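Local coordinates for protein AAR187Cp (Eremothecium gossypii, PDB 3ZIL) that probably regulates the establishment of sister-chromatid cohesion by cohesin, as the Wpl1 protein, here represented by its all-helical C-terminal Wap1 domain, at residues L280-L285 and S320-L325; S250-L255 and L286-E291; T302-V307 and L327-Y332; E220-E225 and K229-L234. All blocks are in the same frame, centred on the assembly; numbering follows the deposited sequence.

Contact 1 (L280-L285 and S320-L325); sequences LQLGLL and SFVLQL
L282 meets L325 and V322 in an apolar contact between two helices whose local axes pass 10.2 Å apart at 25°, running nearly the same way. How much a single leucine can do is well illustrated here, for it touches with both its root and its tip. L282 CB rests 3.7 Å from L325 CG. Farther out, L282 CD1 reaches V322 CG1 at 3.8 Å, the two side chains crossing at about a right angle. CG of L282 is anti to the carbonyl carbon (chi1 -72°), and this torsion places CD1 against V322 while L325 packs against CB. The contact extends to the neighbouring backbone as well, where L325 CD2 lies 4.2 Å from G283 N.

Polar interactions belong to the flanks. S320 occupies the N-cap of its helix, its OG accepting a weak bond from L323 N at 3.4 Å. The amide of Q281 is bonded at both ends, by S258 OG and L222 O.

Helix 272-289 is enclosed on several sides: L280 and L284 pack on helix 225-235, L284 and L285 on L255 of helix 248-261, and L282 on F304 of helix 304-313, while helix 321-336 supplies the surface described here.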
loop_
_atom_site.group_PDB
_atom_site.type_symbol
_atom_site.label_atom_id
_atom_site.label_comp_id
_atom_site.label_asym_id
_atom_site.label_seq_id
_atom_site.Cartn_x
_atom_site.Cartn_y
_atom_site.Cartn_z
ATOM N N LEU A 280 5.721 13.152 4.412
ATOM C CA LEU A 280 5.897 11.705 4.515
ATOM C C LEU A 280 7.431 11.276 4.572
ATOM O O LEU A 280 7.810 10.391 5.387
ATOM C CB LEU A 280 5.166 10.979 3.324
ATOM C CG LEU A 280 3.655 11.073 3.330
ATOM C CD1 LEU A 280 3.121 10.615 1.965
ATOM C CD2 LEU A 280 3.096 10.170 4.442
ATOM N N GLN A 281 8.303 11.885 3.732
ATOM C CA GLN A 281 9.720 11.616 3.893
ATOM C C GLN A 281 10.270 12.001 5.280
ATOM O O GLN A 281 11.075 11.265 5.853
ATOM C CB GLN A 281 10.545 12.341 2.813
ATOM C CG GLN A 281 10.092 11.995 1.394
ATOM C CD GLN A 281 10.953 12.635 0.263
ATOM O OE1 GLN A 281 11.530 13.696 0.414
ATOM N NE2 GLN A 281 11.038 11.942 -0.855
ATOM N N LEU A 282 9.831 13.148 5.832
ATOM C CA LEU A 282 10.279 13.517 7.194
ATOM C C LEU A 282 9.694 12.553 8.256
ATOM O O LEU A 282 10.371 12.177 9.167
ATOM C CB LEU A 282 9.893 14.971 7.529
ATOM C CG LEU A 282 10.743 15.996 6.759
ATOM C CD1 LEU A 282 10.062 17.366 6.589
ATOM C CD2 LEU A 282 12.149 16.183 7.377
ATOM N N GLY A 283 8.437 12.175 8.108
ATOM C CA GLY A 283 7.818 11.203 9.001
ATOM C C GLY A 283 8.642 9.925 8.914
ATOM O O GLY A 283 8.919 9.292 9.942
ATOM N N LEU A 284 9.091 9.554 7.713
ATOM C CA LEU A 284 9.887 8.302 7.639
ATOM C C LEU A 284 11.284 8.494 8.290
ATOM O O LEU A 284 11.715 7.661 9.086
ATOM C CB LEU A 284 9.944 7.752 6.214
ATOM C CG LEU A 284 10.876 6.571 6.028
ATOM C CD1 LEU A 284 10.401 5.405 6.895
ATOM C CD2 LEU A 284 10.939 6.169 4.570
ATOM N N LEU A 285 11.986 9.591 7.928
ATOM C CA LEU A 285 13.159 9.992 8.693
ATOM C C LEU A 285 12.968 9.896 10.234
ATOM O O LEU A 285 13.828 9.307 10.935
ATOM C CB LEU A 285 13.648 11.372 8.307
ATOM C CG LEU A 285 14.347 11.305 6.922
ATOM C CD1 LEU A 285 14.500 12.682 6.305
ATOM C CD2 LEU A 285 15.687 10.603 7.115
ATOM N N SER A 320 4.829 26.411 9.742
ATOM C CA SER A 320 3.970 25.332 9.233
ATOM C C SER A 320 4.405 23.996 9.822
ATOM O O SER A 320 5.568 23.817 10.277
ATOM C CB SER A 320 4.168 25.238 7.735
ATOM O OG SER A 320 5.581 25.101 7.508
ATOM N N PHE A 321 3.490 23.045 9.791
ATOM C CA PHE A 321 3.768 21.687 10.237
ATOM C C PHE A 321 5.057 21.146 9.566
ATOM O O PHE A 321 5.935 20.622 10.229
ATOM C CB PHE A 321 2.582 20.807 9.886
ATOM C CG PHE A 321 2.726 19.390 10.358
ATOM C CD1 PHE A 321 2.626 19.087 11.711
ATOM C CD2 PHE A 321 2.946 18.371 9.459
ATOM C CE1 PHE A 321 2.732 17.796 12.155
ATOM C CE2 PHE A 321 3.020 17.058 9.899
ATOM C CZ PHE A 321 2.918 16.778 11.240
ATOM N N VAL A 322 5.206 21.326 8.259
ATOM C CA VAL A 322 6.411 20.787 7.622
ATOM C C VAL A 322 7.725 21.329 8.188
ATOM O O VAL A 322 8.646 20.565 8.402
ATOM C CB VAL A 322 6.466 20.866 6.076
ATOM C CG1 VAL A 322 7.165 19.635 5.579
ATOM C CG2 VAL A 322 5.110 20.907 5.445
ATOM N N LEU A 323 7.805 22.653 8.409
ATOM C CA LEU A 323 8.980 23.203 9.027
ATOM C C LEU A 323 9.189 22.694 10.445
ATOM O O LEU A 323 10.317 22.433 10.829
ATOM C CB LEU A 323 8.970 24.743 8.997
ATOM C CG LEU A 323 10.244 25.345 9.595
ATOM C CD1 LEU A 323 11.518 24.702 9.059
ATOM C CD2 LEU A 323 10.263 26.850 9.364
ATOM N N GLN A 324 8.124 22.562 11.222
ATOM C CA GLN A 324 8.240 22.004 12.577
ATOM C C GLN A 324 8.780 20.602 12.597
ATOM O O GLN A 324 9.629 20.247 13.423
ATOM C CB GLN A 324 6.868 22.035 13.239
ATOM C CG GLN A 324 6.562 23.485 13.647
ATOM C CD GLN A 324 5.108 23.660 13.984
ATOM O OE1 GLN A 324 4.239 23.027 13.358
ATOM N NE2 GLN A 324 4.815 24.505 14.974
ATOM N N LEU A 325 8.284 19.805 11.654
ATOM C CA LEU A 325 8.713 18.437 11.523
ATOM C C LEU A 325 10.202 18.437 11.093
ATOM O O LEU A 325 11.028 17.666 11.596
ATOM C CB LEU A 325 7.774 17.813 10.439
ATOM C CG LEU A 325 7.824 16.290 10.270
ATOM C CD1 LEU A 325 7.873 15.554 11.623
ATOM C CD2 LEU A 325 6.672 15.830 9.353
#

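Contact 2 (S250-L255 and L286-E291); sequences SLVRSL and LNIVSE
V252 and I288 are the closest residues of the two backbones, their CA atoms 7.9 Å apart, a spacing that leaves room for side chains alone to meet between the helices. I288 makes every close contact from its segment, presenting two branches to different partners. Its long arm ends in CD1, which lies 3.6 Å from L251 CD2, the leucine and isoleucine side chains crossing obliquely; L255 CD1 is a looser neighbour of the same methyl at 4.3 Å. The short branch, I288 CG2, meets V252 CG2 at 3.7 Å, and here the two side chains run alongside in opposite senses. Because CG1 of I288 is anti to the carbonyl carbon (chi1 -64°), the long arm is directed to the leucines and CG2 is left for the valine.

The contact joins two long helices of the all-helical Wap1 domain, 248-261 and 272-289, which follow one another in the chain with the short helix 264-267 between them and bury one face of each against the other. L251 also packs on L222, and V252 on T298.

Beyond this packing, the C-terminal end of helix 272-289 becomes polar. L286 O accepts two bonds from one residue, S290 N and S290 OG, which approach from opposite faces of the carbonyl plane. The hydroxyl bond is short, 2.7 Å from S290 OG to L286 O, and is 24° out of that plane. N287 and E291 both engage R370 of helix 365-375, the latter through a salt bridge, while N287 ND2 also donates to T235 and N236.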
loop_
_atom_site.group_PDB
_atom_site.type_symbol
_atom_site.label_atom_id
_atom_site.label_comp_id
_atom_site.label_asym_id
_atom_site.label_seq_id
_atom_site.Cartn_x
_atom_site.Cartn_y
_atom_site.Cartn_z
ATOM N N SER A 250 21.800 4.100 4.485
ATOM C CA SER A 250 21.562 4.286 3.079
ATOM C C SER A 250 20.165 4.898 2.818
ATOM O O SER A 250 19.947 5.825 1.984
ATOM C CB SER A 250 21.642 2.926 2.362
ATOM O OG SER A 250 21.681 3.276 1.019
ATOM N N LEU A 251 19.167 4.344 3.453
ATOM C CA LEU A 251 17.844 4.944 3.295
ATOM C C LEU A 251 17.862 6.451 3.767
ATOM O O LEU A 251 17.371 7.378 3.089
ATOM C CB LEU A 251 16.851 4.104 4.058
ATOM C CG LEU A 251 15.378 4.531 4.111
ATOM C CD1 LEU A 251 14.850 4.710 2.656
ATOM C CD2 LEU A 251 14.561 3.509 4.919
ATOM N N VAL A 252 18.364 6.697 4.947
ATOM C CA VAL A 252 18.531 8.048 5.430
ATOM C C VAL A 252 19.218 8.968 4.386
ATOM O O VAL A 252 18.696 10.094 4.166
ATOM C CB VAL A 252 19.276 8.005 6.799
ATOM C CG1 VAL A 252 19.741 9.403 7.239
ATOM C CG2 VAL A 252 18.318 7.423 7.851
ATOM N N ARG A 253 20.341 8.533 3.729
ATOM C CA ARG A 253 20.953 9.442 2.710
ATOM C C ARG A 253 19.965 9.835 1.673
ATOM O O ARG A 253 19.873 11.015 1.396
ATOM C CB ARG A 253 22.160 8.886 1.883
ATOM C CG ARG A 253 23.232 8.299 2.711
ATOM C CD ARG A 253 24.593 8.051 1.998
ATOM N NE ARG A 253 25.414 7.608 3.124
ATOM C CZ ARG A 253 25.640 6.337 3.476
ATOM N NH1 ARG A 253 25.235 5.299 2.716
ATOM N NH2 ARG A 253 26.338 6.102 4.574
ATOM N N SER A 254 19.334 8.816 1.032
ATOM C CA SER A 254 18.340 9.044 -0.003
ATOM C C SER A 254 17.276 10.011 0.430
ATOM O O SER A 254 16.974 10.980 -0.307
ATOM C CB SER A 254 17.701 7.733 -0.462
ATOM O OG SER A 254 18.776 6.947 -0.930
ATOM N N LEU A 255 16.698 9.758 1.600
ATOM C CA LEU A 255 15.641 10.624 2.093
ATOM C C LEU A 255 16.199 12.022 2.367
ATOM O O LEU A 255 15.514 13.048 2.005
ATOM C CB LEU A 255 14.969 10.067 3.376
ATOM C CG LEU A 255 14.135 8.793 3.105
ATOM C CD1 LEU A 255 13.828 8.095 4.464
ATOM C CD2 LEU A 255 12.850 9.159 2.387
ATOM N N LEU A 286 11.910 10.509 10.731
ATOM C CA LEU A 286 11.625 10.564 12.172
ATOM C C LEU A 286 11.543 9.164 12.800
ATOM O O LEU A 286 12.130 8.917 13.876
ATOM C CB LEU A 286 10.339 11.382 12.445
ATOM C CG LEU A 286 9.993 11.562 13.964
ATOM C CD1 LEU A 286 11.034 12.436 14.648
ATOM C CD2 LEU A 286 8.599 12.209 14.144
ATOM N N ASN A 287 10.822 8.272 12.109
ATOM C CA ASN A 287 10.702 6.898 12.502
ATOM C C ASN A 287 12.094 6.272 12.639
ATOM O O ASN A 287 12.375 5.575 13.596
ATOM C CB ASN A 287 9.804 6.099 11.538
ATOM C CG ASN A 287 8.442 5.757 12.183
ATOM O OD1 ASN A 287 8.092 6.323 13.251
ATOM N ND2 ASN A 287 7.672 4.860 11.545
ATOM N N ILE A 288 12.989 6.594 11.729
ATOM C CA ILE A 288 14.322 5.922 11.745
ATOM C C ILE A 288 15.220 6.662 12.740
ATOM O O ILE A 288 15.857 6.014 13.613
ATOM C CB ILE A 288 14.980 5.948 10.329
ATOM C CG1 ILE A 288 14.142 5.138 9.310
ATOM C CG2 ILE A 288 16.432 5.406 10.333
ATOM C CD1 ILE A 288 14.423 5.510 7.875
ATOM N N VAL A 289 15.295 8.006 12.622
ATOM C CA VAL A 289 16.311 8.700 13.398
ATOM C C VAL A 289 16.049 8.825 14.900
ATOM O O VAL A 289 17.044 8.979 15.639
ATOM C CB VAL A 289 16.659 10.093 12.879
ATOM C CG1 VAL A 289 17.115 9.988 11.424
ATOM C CG2 VAL A 289 15.501 11.061 13.126
ATOM N N SER A 290 14.765 8.788 15.340
ATOM C CA SER A 290 14.432 8.819 16.772
ATOM C C SER A 290 14.714 7.452 17.412
ATOM O O SER A 290 14.726 7.316 18.617
ATOM C CB SER A 290 12.964 9.184 16.969
ATOM O OG SER A 290 12.142 8.124 16.500
ATOM N N GLU A 291 14.909 6.406 16.614
ATOM C CA GLU A 291 15.104 5.061 17.190
ATOM C C GLU A 291 16.532 4.564 16.944
ATOM O O GLU A 291 16.981 3.697 17.602
ATOM C CB GLU A 291 14.133 4.060 16.574
ATOM C CG GLU A 291 12.655 4.467 16.649
ATOM C CD GLU A 291 12.131 4.414 18.092
ATOM O OE1 GLU A 291 12.823 3.853 18.955
ATOM O OE2 GLU A 291 11.027 4.897 18.371
#

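Contact 3 (T302-V307 and L327-Y332); sequences TNFGAV and LLVYAY
Two helices consecutive in the chain, 304-313 and 321-336, pack across each other here, and the backbones come nearest at F304 and Y330, with CA atoms 6.4 Å apart. The tyrosine side chain leaves its helix with CG anti to the backbone N (chi1 180°), which carries the ring across to the opposing main chain. There Y330 CD1 lies 3.7 Å from F304 CB, and Y330 CE1 is 3.6 Å from G305 N. The phenolic oxygen continues past the glycine, Y330 OH standing 4.0 Å from G305 CA. F304 answers with a ring carbon, CE2 touching V329 CG1 at 3.8 Å as the two side chains cross at a slant. Each aromatic is also stacked on a further one, F304 on F326 and Y330 on F308. With an alanine in place of Y330, the backbone at G305 would probably lose its cover and F308 its stacking partner, leaving a gap between the helices. G305 itself has little latitude, since a CB there would fall 2.9 Å from T302 O.

G305 N, the polar atom that meets the tyrosine ring from the opposing segment, already donates to T302 O at 2.8 Å. The contact therefore rests on the fit of rings, methyl and backbone, and shape rather than directed bonding probably sets how the helices align.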
loop_
_atom_site.group_PDB
_atom_site.type_symbol
_atom_site.label_atom_id
_atom_site.label_comp_id
_atom_site.label_asym_id
_atom_site.label_seq_id
_atom_site.Cartn_x
_atom_site.Cartn_y
_atom_site.Cartn_z
ATOM N N THR A 302 23.074 15.563 8.382
ATOM C CA THR A 302 23.639 16.728 9.048
ATOM C C THR A 302 23.740 17.931 8.090
ATOM O O THR A 302 23.895 19.060 8.539
ATOM C CB THR A 302 25.002 16.463 9.668
ATOM O OG1 THR A 302 25.974 16.450 8.620
ATOM C CG2 THR A 302 25.043 15.140 10.442
ATOM N N ASN A 303 23.624 17.705 6.786
ATOM C CA ASN A 303 23.515 18.830 5.857
ATOM C C ASN A 303 22.185 19.495 5.947
ATOM O O ASN A 303 21.936 20.462 5.218
ATOM C CB ASN A 303 23.639 18.377 4.444
ATOM C CG ASN A 303 25.006 17.895 4.130
ATOM O OD1 ASN A 303 25.970 18.266 4.792
ATOM N ND2 ASN A 303 25.100 17.033 3.146
ATOM N N PHE A 304 21.299 18.955 6.782
ATOM C CA PHE A 304 20.079 19.691 7.160
ATOM C C PHE A 304 20.545 20.943 7.977
ATOM O O PHE A 304 19.767 21.918 8.134
ATOM C CB PHE A 304 19.148 18.838 8.066
ATOM C CG PHE A 304 18.176 17.888 7.341
ATOM C CD1 PHE A 304 18.362 17.493 6.034
ATOM C CD2 PHE A 304 17.070 17.349 8.061
ATOM C CE1 PHE A 304 17.459 16.603 5.429
ATOM C CE2 PHE A 304 16.150 16.486 7.455
ATOM C CZ PHE A 304 16.351 16.101 6.136
ATOM N N GLY A 305 21.793 20.909 8.482
ATOM C CA GLY A 305 22.431 22.107 9.114
ATOM C C GLY A 305 22.188 23.416 8.370
ATOM O O GLY A 305 21.770 24.439 8.964
ATOM N N ALA A 306 22.428 23.381 7.055
ATOM C CA ALA A 306 22.284 24.548 6.168
ATOM C C ALA A 306 20.912 25.154 6.297
ATOM O O ALA A 306 20.744 26.343 6.571
ATOM C CB ALA A 306 22.539 24.166 4.699
ATOM N N VAL A 307 19.916 24.326 6.111
ATOM C CA VAL A 307 18.524 24.781 6.120
ATOM C C VAL A 307 18.103 25.363 7.476
ATOM O O VAL A 307 17.469 26.403 7.548
ATOM C CB VAL A 307 17.586 23.611 5.719
ATOM C CG1 VAL A 307 16.284 24.161 5.144
ATOM C CG2 VAL A 307 18.315 22.648 4.745
ATOM N N LEU A 327 12.463 20.554 11.806
ATOM C CA LEU A 327 13.315 20.968 12.928
ATOM C C LEU A 327 13.464 19.831 13.947
ATOM O O LEU A 327 14.506 19.666 14.563
ATOM C CB LEU A 327 12.674 22.166 13.627
ATOM C CG LEU A 327 12.706 23.474 12.827
ATOM C CD1 LEU A 327 12.045 24.646 13.580
ATOM C CD2 LEU A 327 14.102 23.868 12.418
ATOM N N LEU A 328 12.368 19.104 14.174
ATOM C CA LEU A 328 12.409 17.952 15.051
ATOM C C LEU A 328 13.398 16.921 14.487
ATOM O O LEU A 328 14.214 16.367 15.243
ATOM C CB LEU A 328 10.993 17.353 15.227
ATOM C CG LEU A 328 10.873 16.024 15.970
ATOM C CD1 LEU A 328 11.521 16.076 17.331
ATOM C CD2 LEU A 328 9.403 15.611 16.082
ATOM N N VAL A 329 13.302 16.642 13.188
ATOM C CA VAL A 329 14.145 15.607 12.621
ATOM C C VAL A 329 15.608 16.115 12.718
ATOM O O VAL A 329 16.505 15.375 13.143
ATOM C CB VAL A 329 13.748 15.248 11.165
ATOM C CG1 VAL A 329 14.897 14.517 10.457
ATOM C CG2 VAL A 329 12.404 14.462 11.118
ATOM N N TYR A 330 15.813 17.389 12.382
ATOM C CA TYR A 330 17.114 18.049 12.566
ATOM C C TYR A 330 17.706 17.940 14.016
ATOM O O TYR A 330 18.866 17.615 14.191
ATOM C CB TYR A 330 17.049 19.517 12.129
ATOM C CG TYR A 330 18.401 20.163 12.343
ATOM C CD1 TYR A 330 19.538 19.716 11.645
ATOM C CD2 TYR A 330 18.559 21.179 13.280
ATOM C CE1 TYR A 330 20.779 20.279 11.887
ATOM C CE2 TYR A 330 19.794 21.750 13.513
ATOM C CZ TYR A 330 20.890 21.289 12.818
ATOM O OH TYR A 330 22.105 21.874 13.068
ATOM N N ALA A 331 16.909 18.202 15.024
ATOM C CA ALA A 331 17.352 18.123 16.430
ATOM C C ALA A 331 17.902 16.721 16.705
ATOM O O ALA A 331 18.933 16.581 17.389
ATOM C CB ALA A 331 16.189 18.426 17.346
ATOM N N TYR A 332 17.240 15.680 16.146
ATOM C CA TYR A 332 17.750 14.292 16.273
ATOM C C TYR A 332 19.087 14.116 15.567
ATOM O O TYR A 332 20.043 13.502 16.109
ATOM C CB TYR A 332 16.698 13.241 15.775
ATOM C CG TYR A 332 15.674 12.866 16.864
ATOM C CD1 TYR A 332 16.017 12.005 17.861
ATOM C CD2 TYR A 332 14.385 13.397 16.880
ATOM C CE1 TYR A 332 15.158 11.682 18.875
ATOM C CE2 TYR A 332 13.491 13.032 17.858
ATOM C CZ TYR A 332 13.887 12.150 18.858
ATOM O OH TYR A 332 13.054 11.780 19.896
#

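Contact 4 (E220-E225 and K229-L234); sequences EKLTNE and KCLIKL
L222 and L231 form the buried, close-fitting half of this contact, touching methyl to methyl with L222 CD1 3.7 Å from L231 CD1 and their side chains crossing at about a right angle. L222 is wedged further by L251 and S254 of helix 248-261, and L231 by F211 and L214 of helix 201-215.

The setting is a 3-10 turn that leads through an N-cap into helix 225-235. N224 is that cap, its OD1 accepting from V227 N, and E225 opens the first full turn: K229 N donates to E225 O at 3.0 Å, with an N-H...O angle of 165°.

On the outer side the fit slackens. The chain of K229 leans over the same carbonyl, its CG 3.4 Å from E225 O, a position reached with CG beside the backbone N (chi1 -67°). Beyond it the two side chains merely run near each other, E225 CB and K229 CE being 4.5 Å apart. Their charges are opposite but do not join, since E225 OE1 remains 4.7 Å from K229 NZ; any attraction is probably modest at this partly exposed edge, where K229 also lies against E192 and E225 against L280.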
loop_
_atom_site.group_PDB
_atom_site.type_symbol
_atom_site.label_atom_id
_atom_site.label_comp_id
_atom_site.label_asym_id
_atom_site.label_seq_id
_atom_site.Cartn_x
_atom_site.Cartn_y
_atom_site.Cartn_z
ATOM N N GLU A 220 13.790 6.820 -7.022
ATOM C CA GLU A 220 12.472 7.259 -7.504
ATOM C C GLU A 220 11.247 6.793 -6.628
ATOM O O GLU A 220 10.247 7.537 -6.400
ATOM C CB GLU A 220 12.303 6.727 -8.927
ATOM C CG GLU A 220 10.870 6.552 -9.386
ATOM C CD GLU A 220 10.763 6.509 -10.900
ATOM O OE1 GLU A 220 11.794 6.787 -11.576
ATOM O OE2 GLU A 220 9.655 6.212 -11.409
ATOM N N LYS A 221 11.307 5.546 -6.172
ATOM C CA LYS A 221 10.214 5.002 -5.380
ATOM C C LYS A 221 10.128 5.661 -4.024
ATOM O O LYS A 221 9.111 5.592 -3.351
ATOM C CB LYS A 221 10.392 3.512 -5.232
ATOM C CG LYS A 221 10.069 2.768 -6.532
ATOM C CD LYS A 221 8.555 2.672 -6.848
ATOM C CE LYS A 221 8.328 1.622 -7.954
ATOM N NZ LYS A 221 8.958 2.090 -9.268
ATOM N N LEU A 222 11.206 6.291 -3.597
ATOM C CA LEU A 222 11.139 7.073 -2.385
ATOM C C LEU A 222 10.363 8.369 -2.555
ATOM O O LEU A 222 10.237 9.160 -1.590
ATOM C CB LEU A 222 12.563 7.293 -1.813
ATOM C CG LEU A 222 13.208 6.302 -0.809
ATOM C CD1 LEU A 222 12.485 4.964 -0.552
ATOM C CD2 LEU A 222 14.716 6.126 -1.041
ATOM N N THR A 223 9.825 8.622 -3.753
ATOM C CA THR A 223 8.996 9.829 -3.927
ATOM C C THR A 223 7.530 9.390 -4.115
ATOM O O THR A 223 6.653 10.154 -4.530
ATOM C CB THR A 223 9.449 10.732 -5.143
ATOM O OG1 THR A 223 9.429 9.947 -6.330
ATOM C CG2 THR A 223 10.824 11.272 -5.000
ATOM N N ASN A 224 7.277 8.109 -3.951
ATOM C CA ASN A 224 5.934 7.605 -4.243
ATOM C C ASN A 224 5.207 7.568 -2.896
ATOM O O ASN A 224 5.678 6.954 -1.929
ATOM C CB ASN A 224 6.130 6.216 -4.877
ATOM C CG ASN A 224 4.846 5.451 -5.042
ATOM O OD1 ASN A 224 4.181 5.069 -4.063
ATOM N ND2 ASN A 224 4.560 5.078 -6.293
ATOM N N GLU A 225 4.095 8.276 -2.784
ATOM C CA GLU A 225 3.416 8.341 -1.486
ATOM C C GLU A 225 3.038 6.955 -0.944
ATOM O O GLU A 225 3.143 6.714 0.270
ATOM C CB GLU A 225 2.154 9.218 -1.546
ATOM C CG GLU A 225 2.470 10.653 -1.801
ATOM C CD GLU A 225 1.188 11.501 -1.811
ATOM O OE1 GLU A 225 0.099 10.999 -1.424
ATOM O OE2 GLU A 225 1.267 12.683 -2.197
ATOM N N LYS A 229 4.252 5.455 2.723
ATOM C CA LYS A 229 3.370 5.044 3.792
ATOM C C LYS A 229 3.628 3.619 4.221
ATOM O O LYS A 229 3.600 3.345 5.433
ATOM C CB LYS A 229 1.889 5.192 3.417
ATOM C CG LYS A 229 1.511 6.681 3.256
ATOM C CD LYS A 229 0.095 6.769 2.637
ATOM C CE LYS A 229 -0.198 8.160 2.084
ATOM N NZ LYS A 229 -1.631 8.534 2.233
ATOM N N CYS A 230 3.890 2.711 3.262
ATOM C CA CYS A 230 4.277 1.391 3.739
ATOM C C CYS A 230 5.526 1.465 4.610
ATOM O O CYS A 230 5.562 0.814 5.680
ATOM C CB CYS A 230 4.510 0.413 2.581
ATOM S SG CYS A 230 2.970 0.213 1.610
ATOM N N LEU A 231 6.535 2.220 4.169
ATOM C CA LEU A 231 7.826 2.278 4.880
ATOM C C LEU A 231 7.619 2.869 6.282
ATOM O O LEU A 231 8.197 2.376 7.300
ATOM C CB LEU A 231 8.900 3.068 4.128
ATOM C CG LEU A 231 9.557 2.411 2.921
ATOM C CD1 LEU A 231 10.193 3.406 1.963
ATOM C CD2 LEU A 231 10.557 1.256 3.318
ATOM N N ILE A 232 6.784 3.890 6.359
ATOM C CA ILE A 232 6.491 4.483 7.691
ATOM C C ILE A 232 5.815 3.399 8.613
ATOM O O ILE A 232 6.318 3.074 9.717
ATOM C CB ILE A 232 5.568 5.708 7.544
ATOM C CG1 ILE A 232 6.334 6.865 6.933
ATOM C CG2 ILE A 232 4.902 6.006 8.865
ATOM C CD1 ILE A 232 5.438 7.978 6.463
ATOM N N LYS A 233 4.731 2.823 8.117
ATOM C CA LYS A 233 4.037 1.797 8.807
ATOM C C LYS A 233 4.905 0.641 9.223
ATOM O O LYS A 233 4.764 0.189 10.305
ATOM C CB LYS A 233 2.770 1.312 8.102
ATOM C CG LYS A 233 1.738 0.781 9.093
ATOM C CD LYS A 233 0.293 0.769 8.649
ATOM C CE LYS A 233 -0.575 -0.062 9.572
ATOM N NZ LYS A 233 -1.843 -0.576 9.003
ATOM N N LEU A 234 5.810 0.203 8.374
ATOM C CA LEU A 234 6.686 -0.920 8.766
ATOM C C LEU A 234 7.675 -0.458 9.860
ATOM O O LEU A 234 7.948 -1.182 10.797
ATOM C CB LEU A 234 7.421 -1.499 7.567
ATOM C CG LEU A 234 6.619 -2.144 6.396
ATOM C CD1 LEU A 234 7.382 -2.128 5.044
ATOM C CD2 LEU A 234 6.290 -3.544 6.860
#

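How the contacts relate
Contacts 1, 2 and 3 are buried and held by apolar side chains, with some backbone contact in contacts 1 and 3, whereas contact 4 is buried only on its leucine side and opens to a charged edge. Helix 272-289 serves contacts 1 and 2, helix 321-336 serves contacts 1 and 3, so contact 1 shares a helix with each of contacts 2 and 3. Aliphatic branches dominate contacts 1 and 2; aromatic rings distinguish contact 3, whose centre lies about 29 Å from that of the chain, the farthest of the four. Contact 4, local in sequence, alone has a backbone bond between its segments, yet it meets the core where L231 and I232 pack on L284. Contacts 3 and 4 do not touch, their nearest atoms about 11 Å apart.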